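Paternally-expressed gene 3 protein (Homo sapiens, PDB 4BHX) induces apoptosis with SIAH1A, mediates between p53 and BAX in neuronal death, and forms homo- or heterodimers through its SCAN domain, the part modelled here. Local coordinates at residues 8-13 with 54-59; 16-19 with 23-26; 73-76 with 80-83. All blocks are in the same frame, centred on the assembly; numbering follows the deposited sequence.

Contact 1: 8-13 with 54-59. With EDO (1,2-ethanediol), chain G; EDO (1,2-ethanediol), chain K.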
# COMPACT_ATOMS: atom_id res chain seq x y z
N PHE A 8 -8.21 0.90 -2.56
CA PHE A 8 -9.12 -0.20 -2.92
C PHE A 8 -8.39 -1.17 -3.86
O PHE A 8 -8.40 -2.42 -3.66
CB PHE A 8 -10.38 0.32 -3.67
CG PHE A 8 -11.16 -0.75 -4.30
CD1 PHE A 8 -12.18 -1.39 -3.60
CD2 PHE A 8 -10.96 -1.09 -5.63
CE1 PHE A 8 -12.91 -2.40 -4.17
CE2 PHE A 8 -11.68 -2.12 -6.18
CZ PHE A 8 -12.65 -2.77 -5.47
N PHE A 9 -7.68 -0.61 -4.80
CA PHE A 9 -6.91 -1.48 -5.75
C PHE A 9 -5.68 -2.13 -5.11
O PHE A 9 -5.44 -3.30 -5.36
CB PHE A 9 -6.50 -0.72 -7.00
CG PHE A 9 -7.69 -0.39 -7.88
CD1 PHE A 9 -8.26 -1.36 -8.69
CD2 PHE A 9 -8.25 0.86 -7.85
CE1 PHE A 9 -9.37 -1.10 -9.45
CE2 PHE A 9 -9.40 1.16 -8.64
CZ PHE A 9 -9.94 0.17 -9.42
N HIS A 10 -5.00 -1.40 -4.25
CA HIS A 10 -3.91 -1.98 -3.44
C HIS A 10 -4.37 -3.15 -2.70
O HIS A 10 -3.72 -4.17 -2.71
CB HIS A 10 -3.48 -0.92 -2.49
CG HIS A 10 -2.45 -1.35 -1.53
ND1 HIS A 10 -2.31 -0.75 -0.30
CD2 HIS A 10 -1.53 -2.35 -1.58
CE1 HIS A 10 -1.30 -1.33 0.34
NE2 HIS A 10 -0.83 -2.30 -0.40
N GLN A 11 -5.53 -3.05 -2.02
CA GLN A 11 -6.06 -4.19 -1.26
C GLN A 11 -6.47 -5.32 -2.20
O GLN A 11 -6.17 -6.51 -1.91
CB GLN A 11 -7.22 -3.74 -0.35
CG GLN A 11 -6.72 -2.87 0.80
CD GLN A 11 -7.80 -2.05 1.51
OE1 GLN A 11 -8.97 -2.44 1.53
NE2 GLN A 11 -7.38 -0.95 2.19
N ARG A 12 -7.13 -5.03 -3.33
CA ARG A 12 -7.49 -6.12 -4.22
C ARG A 12 -6.22 -6.87 -4.78
O ARG A 12 -6.25 -8.09 -4.94
CB ARG A 12 -8.33 -5.67 -5.40
CG ARG A 12 -9.65 -4.97 -5.06
CD ARG A 12 -10.67 -5.92 -4.48
NE ARG A 12 -10.36 -6.56 -3.21
CZ ARG A 12 -10.54 -6.04 -2.00
NH1 ARG A 12 -10.96 -4.78 -1.80
NH2 ARG A 12 -10.24 -6.81 -0.94
N PHE A 13 -5.20 -6.10 -5.12
CA PHE A 13 -3.95 -6.65 -5.65
C PHE A 13 -3.36 -7.66 -4.64
O PHE A 13 -2.97 -8.78 -5.00
CB PHE A 13 -2.99 -5.48 -5.93
CG PHE A 13 -1.57 -5.91 -6.35
CD1 PHE A 13 -1.36 -6.72 -7.48
CD2 PHE A 13 -0.45 -5.54 -5.57
CE1 PHE A 13 -0.04 -7.11 -7.81
CE2 PHE A 13 0.88 -5.92 -5.95
CZ PHE A 13 1.05 -6.72 -7.06
N VAL A 54 8.09 1.33 0.25
CA VAL A 54 8.71 1.48 1.56
C VAL A 54 7.63 1.80 2.62
O VAL A 54 7.57 1.18 3.68
CB VAL A 54 9.80 2.55 1.55
CG1 VAL A 54 10.27 2.91 2.96
CG2 VAL A 54 10.97 2.14 0.71
N LEU A 55 6.74 2.75 2.30
CA LEU A 55 5.62 3.03 3.20
C LEU A 55 4.74 1.80 3.50
O LEU A 55 4.45 1.55 4.70
CB LEU A 55 4.80 4.21 2.67
CG LEU A 55 3.57 4.56 3.58
CD1 LEU A 55 4.05 5.07 4.92
CD2 LEU A 55 2.71 5.53 2.79
N GLU A 56 4.40 0.99 2.47
CA GLU A 56 3.60 -0.19 2.61
C GLU A 56 4.24 -1.16 3.60
O GLU A 56 3.57 -1.67 4.53
CB GLU A 56 3.40 -0.92 1.30
CG GLU A 56 2.54 -2.16 1.46
CD GLU A 56 2.45 -3.03 0.23
OE1 GLU A 56 3.40 -3.07 -0.66
OE2 GLU A 56 1.36 -3.65 0.09
N GLN A 57 5.54 -1.37 3.44
CA GLN A 57 6.30 -2.28 4.33
C GLN A 57 6.39 -1.72 5.76
O GLN A 57 6.10 -2.41 6.72
CB GLN A 57 7.66 -2.64 3.70
CG GLN A 57 8.43 -3.64 4.58
CD GLN A 57 7.76 -4.97 4.70
OE1 GLN A 57 7.05 -5.42 3.79
NE2 GLN A 57 7.97 -5.62 5.81
N TYR A 58 6.69 -0.42 5.89
CA TYR A 58 6.79 0.24 7.18
C TYR A 58 5.50 0.11 7.98
O TYR A 58 5.57 -0.27 9.18
CB TYR A 58 7.20 1.72 7.06
CG TYR A 58 8.02 2.30 8.24
CD1 TYR A 58 7.82 1.88 9.57
CD2 TYR A 58 8.94 3.32 8.01
CE1 TYR A 58 8.59 2.40 10.62
CE2 TYR A 58 9.74 3.81 9.02
CZ TYR A 58 9.53 3.39 10.33
OH TYR A 58 10.32 3.91 11.32
N LEU A 59 4.36 0.34 7.34
CA LEU A 59 3.06 0.24 7.99
C LEU A 59 2.83 -1.17 8.59
O LEU A 59 2.24 -1.30 9.68
CB LEU A 59 1.95 0.64 7.04
CG LEU A 59 1.97 2.15 6.70
CD1 LEU A 59 0.87 2.37 5.67
CD2 LEU A 59 1.80 3.04 7.96
C1 EDO G . -1.02 -1.12 8.96
O1 EDO G . -1.66 -0.59 7.79
C2 EDO G . -1.01 -0.21 10.18
O2 EDO G . 0.34 -0.12 10.65
C1 EDO K . -10.40 1.07 1.41
O1 EDO K . -10.30 -0.27 0.87
C2 EDO K . -10.74 1.99 0.26
O2 EDO K . -12.06 1.63 -0.21
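H10 and E56 both set CG anti to their own backbone N (chi1 176° and -179°), and the glutamate chain stays extended beyond it; these torsions send both side chains into the gap between the segments, where the nearest CA atoms, of H10 and E56, are 9.8 Å apart. The bridge is one hydrogen bond, from H10 NE2 to E56 OE2, 2.6 Å long and nearly straight at 166° at the hydrogen. The oxygen sits at the edge of the imidazole, practically in the ring plane. Seen from the glutamate the geometry is less regular, because the nitrogen approaches OE2 from above the carboxylate plane, and the two flat groups are turned well away from coplanar.

Both ends are held from behind. H10 ND1 is bonded to E7 OE1 and its ring stacks with W38 of helix 24-39, which fixes the imidazole's rotation; E56 OE1 forms a salt bridge with R14. With a carboxylate at each nitrogen, the imidazole probably tends toward its doubly protonated form, though R14 would temper the pull of E56. This is a His-carboxylate hydrogen bond, here tying helix 6-15 to helix 46-61 of the all-helical SCAN domain.

Contact 2: 16-19 with 23-26. With EDO (1,2-ethanediol), chain I.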
# COMPACT_ATOMS: atom_id res chain seq x y z
N LEU A 16 -6.07 -10.84 -3.94
CA LEU A 16 -6.48 -11.74 -5.01
C LEU A 16 -5.93 -13.13 -4.77
O LEU A 16 -4.83 -13.25 -4.33
CB LEU A 16 -5.93 -11.27 -6.34
CG LEU A 16 -6.48 -12.03 -7.51
CD1 LEU A 16 -7.82 -11.45 -7.86
CD2 LEU A 16 -5.61 -12.01 -8.72
N ILE A 17 -6.74 -14.15 -5.02
CA ILE A 17 -6.41 -15.58 -4.84
C ILE A 17 -6.26 -16.26 -6.19
O ILE A 17 -6.90 -15.88 -7.17
CB ILE A 17 -7.56 -16.28 -4.09
CG1 ILE A 17 -7.82 -15.62 -2.75
CG2 ILE A 17 -7.31 -17.77 -3.87
CD1 ILE A 17 -6.61 -15.43 -1.91
N TYR A 18 -5.46 -17.32 -6.23
CA TYR A 18 -5.28 -18.09 -7.43
C TYR A 18 -6.50 -19.05 -7.57
O TYR A 18 -6.71 -19.90 -6.70
CB TYR A 18 -3.97 -18.90 -7.32
CG TYR A 18 -3.64 -19.54 -8.59
CD1 TYR A 18 -2.98 -18.85 -9.56
CD2 TYR A 18 -4.08 -20.84 -8.88
CE1 TYR A 18 -2.71 -19.43 -10.78
CE2 TYR A 18 -3.85 -21.41 -10.10
CZ TYR A 18 -3.14 -20.68 -11.04
OH TYR A 18 -2.82 -21.24 -12.20
N VAL A 19 -7.24 -18.92 -8.66
CA VAL A 19 -8.41 -19.75 -8.94
C VAL A 19 -8.01 -20.61 -10.18
O VAL A 19 -7.82 -20.12 -11.30
CB VAL A 19 -9.66 -18.87 -9.21
CG1 VAL A 19 -10.87 -19.72 -9.52
CG2 VAL A 19 -9.98 -17.93 -8.02
N GLY A 23 -7.04 -19.85 -14.17
CA GLY A 23 -5.75 -20.25 -14.66
C GLY A 23 -4.71 -19.15 -14.69
O GLY A 23 -4.99 -17.99 -14.43
N PRO A 24 -3.49 -19.52 -15.09
CA PRO A 24 -2.32 -18.68 -14.95
C PRO A 24 -2.24 -17.43 -15.78
O PRO A 24 -1.80 -16.37 -15.26
CB PRO A 24 -1.15 -19.61 -15.28
CG PRO A 24 -1.73 -20.98 -15.46
CD PRO A 24 -3.17 -20.80 -15.77
N ARG A 25 -2.66 -17.50 -17.04
CA ARG A 25 -2.59 -16.31 -17.89
C ARG A 25 -3.60 -15.22 -17.48
O ARG A 25 -3.28 -14.03 -17.40
CB ARG A 25 -2.82 -16.72 -19.36
CG ARG A 25 -2.92 -15.56 -20.32
CD ARG A 25 -1.67 -14.72 -20.43
NE ARG A 25 -0.44 -15.46 -20.77
CZ ARG A 25 0.78 -14.89 -20.86
NH1 ARG A 25 0.93 -13.58 -20.66
NH2 ARG A 25 1.86 -15.61 -21.15
N LYS A 26 -4.82 -15.62 -17.20
CA LYS A 26 -5.83 -14.66 -16.79
C LYS A 26 -5.51 -14.11 -15.39
O LYS A 26 -5.80 -12.97 -15.09
CB LYS A 26 -7.20 -15.32 -16.83
CG LYS A 26 -7.73 -15.47 -18.25
CD LYS A 26 -9.17 -15.99 -18.26
CE LYS A 26 -9.38 -16.93 -19.46
NZ LYS A 26 -10.81 -17.18 -19.87
C1 EDO I . -12.25 -19.26 -17.88
O1 EDO I . -10.88 -19.57 -18.21
C2 EDO I . -12.31 -18.39 -16.63
O2 EDO I . -12.74 -17.05 -16.92
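The five-membered ring of P24 has the hydroxyl of Y18 over one face: OH stands 3.4 Å from P24 CG and 3.6 Å from P24 CD, close to the middle of the ring. The tyrosine arrives oblique to the proline, its ring plane steeply tilted against the pyrrolidine, and it is the phenolic oxygen rather than the ring carbons that does the touching. Y18 CG lies anti to the backbone N (chi1 -171°), which carries the phenol along the loop to the start of the helix. The gap of 3.4 Å between Y18 OH and P24 N is packing only, since the proline nitrogen has no hydrogen to share; the hydroxyl has instead a weak hydrogen bond to a bound PEG molecule.

Beside this, the backbone closes the turn. G23 N donates to V19 O at 3.0 Å. G23 has a positive phi (86°), and at this phi and psi a CB would press on the carbonyl oxygen of the residue before; it occupies the N-cap position, with P24 starting the helix behind it. G23 O is hydrogen-bonded in turn to T27 OG1, one turn further on.

The contact spans the loop from helix 6-15 and the first turn of helix 24-39: L16, just past the end of the first, packs on L31 of the second, and Y18 rests on T27.

Contact 3: 73-76 with 80-83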
# COMPACT_ATOMS: atom_id res chain seq x y z
N LYS A 73 -4.48 8.26 12.23
CA LYS A 73 -3.81 9.40 11.67
C LYS A 73 -3.60 9.39 10.13
O LYS A 73 -3.48 10.47 9.53
CB LYS A 73 -2.46 9.55 12.31
CG LYS A 73 -1.99 10.99 12.32
CD LYS A 73 -2.72 11.78 13.39
CE LYS A 73 -1.69 12.43 14.30
NZ LYS A 73 -1.30 13.83 13.90
N LYS A 74 -3.55 8.22 9.51
CA LYS A 74 -3.19 8.10 8.08
C LYS A 74 -2.01 8.99 7.68
O LYS A 74 -2.18 9.98 6.97
CB LYS A 74 -4.37 8.46 7.17
CG LYS A 74 -5.76 8.02 7.61
CD LYS A 74 -6.10 6.59 7.21
CE LYS A 74 -7.60 6.34 7.34
NZ LYS A 74 -8.14 6.80 8.65
N PRO A 75 -0.80 8.66 8.10
CA PRO A 75 0.24 9.44 7.50
C PRO A 75 0.27 9.06 6.01
O PRO A 75 0.08 7.88 5.66
CB PRO A 75 1.50 8.93 8.18
CG PRO A 75 1.19 7.51 8.48
CD PRO A 75 -0.29 7.45 8.76
N GLU A 76 0.45 10.03 5.13
CA GLU A 76 0.30 9.70 3.72
C GLU A 76 1.65 9.46 3.07
O GLU A 76 1.67 8.99 1.94
CB GLU A 76 -0.58 10.70 2.95
CG GLU A 76 0.13 11.91 2.39
CD GLU A 76 0.57 12.84 3.49
OE1 GLU A 76 -0.34 13.33 4.19
OE2 GLU A 76 1.80 13.05 3.67
N LYS A 80 6.36 11.58 7.34
CA LYS A 80 5.33 11.87 8.25
C LYS A 80 5.40 10.82 9.34
O LYS A 80 5.65 11.14 10.51
CB LYS A 80 4.08 11.75 7.47
CG LYS A 80 2.88 12.40 8.06
CD LYS A 80 2.12 13.08 6.91
CE LYS A 80 0.79 13.64 7.37
NZ LYS A 80 -0.37 13.16 6.56
N LEU A 81 5.25 9.55 8.92
CA LEU A 81 5.19 8.39 9.80
C LEU A 81 6.32 8.42 10.79
O LEU A 81 6.10 8.18 11.97
CB LEU A 81 5.19 7.06 8.95
CG LEU A 81 5.17 5.70 9.66
CD1 LEU A 81 3.95 5.56 10.53
CD2 LEU A 81 5.26 4.50 8.68
N VAL A 82 7.52 8.72 10.32
CA VAL A 82 8.71 8.77 11.15
C VAL A 82 8.65 9.87 12.20
O VAL A 82 9.12 9.69 13.34
CB VAL A 82 9.97 9.02 10.32
CG1 VAL A 82 11.09 9.57 11.20
CG2 VAL A 82 10.42 7.73 9.65
N THR A 83 8.10 11.03 11.84
CA THR A 83 8.09 12.17 12.79
C THR A 83 6.99 11.91 13.80
O THR A 83 7.16 12.13 15.02
CB THR A 83 7.89 13.50 12.07
OG1 THR A 83 6.68 13.50 11.31
CG2 THR A 83 9.10 13.76 11.18
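K80 runs back from its helix toward the loop and meets E76 with the two side chains crossing at about a right angle. Glutamate CB points away from the helix, but its chain folds round: CG sits between the backbone N and the carbonyl carbon (chi1 87°), and a second bend at chi2 returns the carboxylate to the lysine. The two form a salt bridge between E76 OE1 and K80 NZ. The modelled separation of 2.4 Å is too short to trust as an exact value, so the pairing matters more than the number. As modelled, the other oxygen, E76 OE2, lies 3.3 Å from K80 CD, beside the aliphatic part of the lysine.

Nearer its root the same lysine passes alongside P75, with K80 CG 3.7 Å from P75 CB. P75 sets its CB toward the helix, and its ring also meets L81, which it crosses obliquely, P75 CG lying 4.0 Å from L81 CD1.

The contact folds the short connection after helix 67-73 onto the first turns of helix 78-85 in the SCAN domain. K74 leaves the first helix with a positive phi (43°), its ammonium group bonded back to R71 O, and P75 then packs its ring on V70 and L81. L81 reaches further, packing on L55, Y58 and L59 of helix 46-61, so a three-helix apolar cluster backs the loop while the E76-K80 pair lies toward the outside.

At the start of the second helix, K80 N is bonded to N77 OD1. K80 O also takes a side-chain bond: T83 OG1 donates to it at 2.7 Å, approaching in the carbonyl plane on a lone pair.

Along the chain, contact 1 opens first with helix 6-15 and closes on helix 46-61; contact 2, the turn from helix 6-15 into helix 24-39, falls between its two halves, and contact 3 follows them both. Contact 1 lies near the middle of the chain, its centre about 20 Å from that of contact 2 and about 15 Å from that of contact 3. The outer two lie on opposite sides, about 34 Å apart between centres and about 21 Å between nearest atoms. Contacts 1 and 3 touch by packing, with helix 46-61 against helix 78-85 and the loop before it, whereas contacts 1 and 2 merely adjoin in sequence. Together they link all five helices of an elongated SCAN domain, the module through which PEG3 dimerises.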